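N-acetylglucosamine-specific lectin (Saxidomus purpuratus, PDB 6A7T) probably binds N-acetylglucosamine-bearing carbohydrates through a C-type lectin fold whose sugar recognition does not depend on calcium. Local coordinates at residues C38-E43 with K52-S57; S79-F84 with I133-N138. All coordinates share one frame; numbering follows the deposited sequence.

Contact 1: residues C38-E43 with K52-S57; sequences CYLFDE and KTFCES
The ring of Phe-54, on helix 48-57, reaches the strand side chains of Leu-40 and Asp-42, a small surface example of how the first helix of a C-type lectin fold packs on the antiparallel sheet holding strand 37-43. The apolar part is the meeting of Leu-40 with Phe-54. Methyl CD2 of Leu-40 comes to the rim of the ring, near its plane, and lies 4.0 Å from Phe-54 CE2. With CG anti to the backbone N (chi1 170°), the phenylalanine side chain extends from the helix to the strand, and it crosses Leu-40 at about a right angle.

Asp-42 adds a polar side chain that only touches the ring; its charge is paired outside the two segments. The carboxylate comes obliquely to the same corner, with Asp-42 CG 3.7 Å from Phe-54 CE2 and the two planes 43° apart. OD2 forms a salt bridge with Arg-46 and accepts a hydrogen bond from the backbone N of Thr-44. Arg-46 also makes a cation-pi contact with Phe-54, so acid, base and ring form one cluster, which probably steadies the carboxylate next to the ring.

Covalent and backbone links set the frame. Cys-55, next to Phe-54, forms a disulfide with Cys-152 of strand 148-154, and that strand pairs with 37-43 through Leu-40 and Asp-42, tying helix and sheet together. Within the helix, the NZ of Lys-52 is salt-bridged to Glu-56 OE2 at 3.0 Å. One turn on from the aromatic residue, Ser-57 OG donates to Phe-54 O over 2.7 Å, meeting a lone pair in the carbonyl plane.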
loop_
_atom_site.group_PDB
_atom_site.type_symbol
_atom_site.label_atom_id
_atom_site.label_comp_id
_atom_site.label_asym_id
_atom_site.label_seq_id
_atom_site.Cartn_x
_atom_site.Cartn_y
_atom_site.Cartn_z
ATOM N N CYS A 38 -4.525 2.572 5.445
ATOM C CA CYS A 38 -5.381 3.756 5.537
ATOM C C CYS A 38 -4.857 4.675 6.656
ATOM O O CYS A 38 -4.443 4.225 7.699
ATOM C CB CYS A 38 -6.822 3.374 5.789
ATOM S SG CYS A 38 -7.554 2.406 4.442
ATOM N N TYR A 39 -4.886 5.973 6.382
ATOM C CA TYR A 39 -4.378 7.001 7.281
ATOM C C TYR A 39 -5.455 8.034 7.600
ATOM O O TYR A 39 -6.174 8.519 6.710
ATOM C CB TYR A 39 -3.224 7.735 6.625
ATOM C CG TYR A 39 -2.051 6.858 6.259
ATOM C CD1 TYR A 39 -2.071 6.066 5.114
ATOM C CD2 TYR A 39 -0.917 6.812 7.052
ATOM C CE1 TYR A 39 -1.010 5.220 4.792
ATOM C CE2 TYR A 39 0.184 6.058 6.687
ATOM C CZ TYR A 39 0.117 5.214 5.589
ATOM O OH TYR A 39 1.230 4.476 5.292
ATOM N N LEU A 40 -5.411 8.492 8.871
ATOM C CA LEU A 40 -6.240 9.597 9.336
ATOM C C LEU A 40 -5.320 10.701 9.836
ATOM O O LEU A 40 -4.560 10.473 10.783
ATOM C CB LEU A 40 -7.131 9.099 10.480
ATOM C CG LEU A 40 -8.059 10.172 11.088
ATOM C CD1 LEU A 40 -9.058 10.670 10.084
ATOM C CD2 LEU A 40 -8.778 9.641 12.301
ATOM N N PHE A 41 -5.405 11.876 9.204
ATOM C CA PHE A 41 -4.719 13.073 9.631
ATOM C C PHE A 41 -5.691 13.839 10.523
ATOM O O PHE A 41 -6.525 14.609 10.014
ATOM C CB PHE A 41 -4.215 13.830 8.398
ATOM C CG PHE A 41 -3.210 13.053 7.589
ATOM C CD1 PHE A 41 -3.626 12.098 6.665
ATOM C CD2 PHE A 41 -1.836 13.293 7.706
ATOM C CE1 PHE A 41 -2.704 11.397 5.894
ATOM C CE2 PHE A 41 -0.924 12.573 6.957
ATOM C CZ PHE A 41 -1.353 11.637 6.043
ATOM N N ASP A 42 -5.680 13.478 11.797
ATOM C CA ASP A 42 -6.715 13.959 12.702
ATOM C C ASP A 42 -6.316 15.320 13.282
ATOM O O ASP A 42 -5.228 15.468 13.822
ATOM C CB ASP A 42 -7.024 12.951 13.798
ATOM C CG ASP A 42 -8.363 13.279 14.463
ATOM O OD1 ASP A 42 -9.438 12.956 13.881
ATOM O OD2 ASP A 42 -8.342 13.918 15.501
ATOM N N GLU A 43 -7.239 16.283 13.210
ATOM C CA GLU A 43 -6.915 17.656 13.535
ATOM C C GLU A 43 -7.338 18.030 14.952
ATOM O O GLU A 43 -7.138 19.197 15.371
ATOM C CB GLU A 43 -7.548 18.550 12.487
ATOM C CG GLU A 43 -6.926 18.305 11.130
ATOM C CD GLU A 43 -7.301 19.330 10.091
ATOM O OE1 GLU A 43 -8.354 19.989 10.295
ATOM O OE2 GLU A 43 -6.535 19.470 9.116
ATOM N N LYS A 52 -2.123 8.473 21.058
ATOM C CA LYS A 52 -1.904 7.029 20.945
ATOM C C LYS A 52 -3.203 6.265 21.254
ATOM O O LYS A 52 -3.607 5.378 20.493
ATOM C CB LYS A 52 -0.773 6.613 21.868
ATOM C CG LYS A 52 -0.352 5.151 21.832
ATOM C CD LYS A 52 0.810 4.919 22.742
ATOM C CE LYS A 52 1.363 3.541 22.585
ATOM N NZ LYS A 52 0.443 2.572 23.201
ATOM N N THR A 53 -3.842 6.633 22.359
ATOM C CA THR A 53 -5.122 6.084 22.781
ATOM C C THR A 53 -6.188 6.270 21.706
ATOM O O THR A 53 -6.988 5.349 21.393
ATOM C CB THR A 53 -5.552 6.724 24.111
ATOM O OG1 THR A 53 -4.558 6.284 25.030
ATOM C CG2 THR A 53 -6.914 6.231 24.550
ATOM N N PHE A 54 -6.226 7.454 21.128
ATOM C CA PHE A 54 -7.223 7.780 20.156
ATOM C C PHE A 54 -7.052 6.909 18.920
ATOM O O PHE A 54 -8.022 6.332 18.458
ATOM C CB PHE A 54 -7.173 9.247 19.750
ATOM C CG PHE A 54 -8.051 9.532 18.573
ATOM C CD1 PHE A 54 -9.432 9.444 18.700
ATOM C CD2 PHE A 54 -7.510 9.808 17.333
ATOM C CE1 PHE A 54 -10.249 9.661 17.598
ATOM C CE2 PHE A 54 -8.338 10.014 16.230
ATOM C CZ PHE A 54 -9.701 9.974 16.373
ATOM N N CYS A 55 -5.825 6.778 18.417
ATOM C CA CYS A 55 -5.637 5.928 17.252
ATOM C C CYS A 55 -6.084 4.493 17.573
ATOM O O CYS A 55 -6.697 3.868 16.731
ATOM C CB CYS A 55 -4.203 5.991 16.750
ATOM S SG CYS A 55 -3.770 7.591 16.059
ATOM N N GLU A 56 -5.759 3.966 18.779
ATOM C CA GLU A 56 -6.192 2.629 19.209
ATOM C C GLU A 56 -7.714 2.517 19.145
ATOM O O GLU A 56 -8.245 1.467 18.682
ATOM C CB GLU A 56 -5.675 2.343 20.614
ATOM C CG GLU A 56 -4.164 2.110 20.652
ATOM C CD GLU A 56 -3.507 2.161 22.037
ATOM O OE1 GLU A 56 -4.230 2.313 23.060
ATOM O OE2 GLU A 56 -2.293 2.049 22.094
ATOM N N SER A 57 -8.418 3.564 19.595
ATOM C CA SER A 57 -9.890 3.599 19.620
ATOM C C SER A 57 -10.441 3.474 18.189
ATOM O O SER A 57 -11.602 3.008 18.043
ATOM C CB SER A 57 -10.392 4.842 20.295
ATOM O OG SER A 57 -10.466 5.941 19.417
#

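Contact 2: residues S79-F84 with I133-N138; sequences SAQSAF and IVWQWN
Trp-135 presents its indole to the loop 79-84: Ser-79 meets the pyrrole part, Gln-81 and Phe-84 the benzene part. The serine N stands 3.9 Å above one face, offset toward the rim, while Ser-79 CB is 3.5 Å from Trp-135 CD1 and Ser-79 CA comes to 3.3 Å from Trp-135 NE1. The indole N-H is used in the ring plane, donating to a water 3.1 Å from Trp-135 NE1 that in turn donates to Ser-79 O. This water is therefore a bridge between the two segments. The hydroxyl of Ser-79 is engaged with Arg-75 O in the preceding helix.

At the benzene end Phe-84 O sits in the ring plane at the edge, 3.3 Å from Trp-135 CH2. Gln-81 crosses the indole at about a right angle, its amide plane turned 67° from the ring, and its NE2 approaches Trp-135 CZ2 obliquely. A bend at chi2 (81°) folds the glutamine back over its own loop, where both ends of the amide are held by Phe-84: Phe-84 N donates to Gln-81 OE1, and Gln-81 NE2 gives an almost straight bond of 2.9 Å to Phe-84 O, in the amide plane. NE2 also bonds Ile-78 O, so the rotation of the amide is fixed and the carbonyl that meets the indole edge is held in place.

Arg-75, on helix 68-78, also reaches the second segment, its NH2 donating to Trp-135 O. Trp-135 and Gln-136 both face Leu-128, a G1 beta bulge at the corner leading into edge strand 136-140 of the C-type lectin domain.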
loop_
_atom_site.group_PDB
_atom_site.type_symbol
_atom_site.label_atom_id
_atom_site.label_comp_id
_atom_site.label_asym_id
_atom_site.label_seq_id
_atom_site.Cartn_x
_atom_site.Cartn_y
_atom_site.Cartn_z
ATOM N N SER A 79 2.194 19.021 4.405
ATOM C CA SER A 79 2.824 20.250 3.831
ATOM C C SER A 79 1.797 21.068 3.032
ATOM O O SER A 79 2.059 22.255 2.745
ATOM C CB SER A 79 4.019 19.924 2.994
ATOM O OG SER A 79 3.623 19.333 1.763
ATOM N N ALA A 80 0.652 20.474 2.695
ATOM C CA ALA A 80 -0.385 21.157 1.846
ATOM C C ALA A 80 -1.340 22.010 2.698
ATOM O O ALA A 80 -2.260 22.643 2.136
ATOM C CB ALA A 80 -1.171 20.133 1.056
ATOM N N GLN A 81 -1.208 21.993 4.031
ATOM C CA GLN A 81 -1.961 22.839 4.932
ATOM C C GLN A 81 -0.950 23.701 5.700
ATOM O O GLN A 81 0.292 23.424 5.659
ATOM C CB GLN A 81 -2.886 22.052 5.871
ATOM C CG GLN A 81 -2.188 21.051 6.786
ATOM C CD GLN A 81 -1.592 21.724 7.997
ATOM O OE1 GLN A 81 -2.288 22.370 8.771
ATOM N NE2 GLN A 81 -0.305 21.544 8.189
ATOM N N SER A 82 -1.457 24.738 6.377
ATOM C CA SER A 82 -0.586 25.621 7.190
ATOM C C SER A 82 -1.218 26.009 8.540
ATOM O O SER A 82 -0.685 26.853 9.217
ATOM C CB SER A 82 -0.185 26.849 6.407
ATOM O OG SER A 82 -1.349 27.597 6.094
ATOM N N ALA A 83 -2.310 25.371 8.963
ATOM C CA ALA A 83 -2.881 25.612 10.305
ATOM C C ALA A 83 -1.977 25.012 11.382
ATOM O O ALA A 83 -1.840 25.548 12.474
ATOM C CB ALA A 83 -4.249 25.012 10.425
ATOM N N PHE A 84 -1.424 23.831 11.082
ATOM C CA PHE A 84 -0.645 23.081 12.064
ATOM C C PHE A 84 0.811 22.978 11.633
ATOM O O PHE A 84 1.099 22.739 10.463
ATOM C CB PHE A 84 -1.209 21.665 12.214
ATOM C CG PHE A 84 -2.616 21.646 12.730
ATOM C CD1 PHE A 84 -2.911 22.061 14.014
ATOM C CD2 PHE A 84 -3.653 21.284 11.898
ATOM C CE1 PHE A 84 -4.204 22.062 14.494
ATOM C CE2 PHE A 84 -4.956 21.335 12.351
ATOM C CZ PHE A 84 -5.231 21.719 13.646
ATOM N N ILE A 133 13.962 22.424 10.413
ATOM C CA ILE A 133 13.224 21.161 10.335
ATOM C C ILE A 133 12.023 21.404 9.394
ATOM O O ILE A 133 11.100 22.147 9.745
ATOM C CB ILE A 133 12.834 20.710 11.757
ATOM C CG1 ILE A 133 14.085 20.498 12.615
ATOM C CG2 ILE A 133 11.937 19.494 11.752
ATOM C CD1 ILE A 133 13.829 20.219 14.084
ATOM N N VAL A 134 12.078 20.803 8.205
ATOM C CA VAL A 134 11.089 21.038 7.143
ATOM C C VAL A 134 10.237 19.778 6.950
ATOM O O VAL A 134 10.521 18.972 6.062
ATOM C CB VAL A 134 11.794 21.456 5.839
ATOM C CG1 VAL A 134 10.812 21.862 4.757
ATOM C CG2 VAL A 134 12.773 22.567 6.120
ATOM N N TRP A 135 9.192 19.628 7.784
ATOM C CA TRP A 135 8.368 18.443 7.763
ATOM C C TRP A 135 9.239 17.186 7.905
ATOM O O TRP A 135 9.255 16.297 7.095
ATOM C CB TRP A 135 7.419 18.424 6.557
ATOM C CG TRP A 135 6.332 19.448 6.654
ATOM C CD1 TRP A 135 6.071 20.430 5.735
ATOM C CD2 TRP A 135 5.403 19.649 7.729
ATOM N NE1 TRP A 135 5.004 21.175 6.144
ATOM C CE2 TRP A 135 4.587 20.746 7.368
ATOM C CE3 TRP A 135 5.148 19.000 8.949
ATOM C CZ2 TRP A 135 3.527 21.177 8.159
ATOM C CZ3 TRP A 135 4.127 19.457 9.748
ATOM C CH2 TRP A 135 3.356 20.564 9.379
ATOM N N GLN A 136 9.994 17.169 9.012
ATOM C CA GLN A 136 10.868 16.061 9.390
ATOM C C GLN A 136 10.614 15.788 10.874
ATOM O O GLN A 136 9.970 16.592 11.590
ATOM C CB GLN A 136 12.327 16.433 9.102
ATOM C CG GLN A 136 12.652 16.505 7.623
ATOM C CD GLN A 136 13.984 17.189 7.413
ATOM O OE1 GLN A 136 14.216 18.321 7.834
ATOM N NE2 GLN A 136 14.880 16.445 6.826
ATOM N N TRP A 137 11.211 14.723 11.381
ATOM C CA TRP A 137 10.894 14.326 12.764
ATOM C C TRP A 137 11.650 15.165 13.803
ATOM O O TRP A 137 12.798 15.552 13.570
ATOM C CB TRP A 137 11.143 12.832 12.994
ATOM C CG TRP A 137 10.644 11.902 11.964
ATOM C CD1 TRP A 137 9.534 12.030 11.182
ATOM C CD2 TRP A 137 11.202 10.624 11.666
ATOM N NE1 TRP A 137 9.418 10.961 10.376
ATOM C CE2 TRP A 137 10.432 10.072 10.642
ATOM C CE3 TRP A 137 12.322 9.915 12.120
ATOM C CZ2 TRP A 137 10.698 8.841 10.071
ATOM C CZ3 TRP A 137 12.615 8.718 11.511
ATOM C CH2 TRP A 137 11.799 8.153 10.555
ATOM N N ASN A 138 10.983 15.497 14.928
ATOM C CA ASN A 138 11.549 16.179 16.082
ATOM C C ASN A 138 11.127 15.403 17.344
ATOM O O ASN A 138 10.071 14.718 17.337
ATOM C CB ASN A 138 11.019 17.596 16.266
ATOM C CG ASN A 138 11.732 18.342 17.354
ATOM O OD1 ASN A 138 12.936 18.203 17.444
ATOM N ND2 ASN A 138 11.003 19.093 18.174
HETATM O O HOH W 1 4.255 23.621 4.460
#

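Overall arrangement
Contact 1 closes before contact 2 opens along the chain, and their centres lie about 18 Å apart. They serve different sheets of one C-type lectin domain, one with strand 148-154, the other with strands 86-94 and 124-130. Helix 68-78, which runs into loop 79-84, is touched by Phe-41 of the first and Trp-135 of the second. The two also meet directly, Glu-43 O lying 3.6 Å from Phe-84 CZ. The first lies beside a strand carrying the calcium ligand Glu-153. Segment 133-138 ends at Asn-138, which binds N-acetylglucosamine in another structure of this protein, but contact 2 is packing away from that site. The first packs helix 48-57 on one sheet, the second the loop after helix 68-78 on the approach to the other.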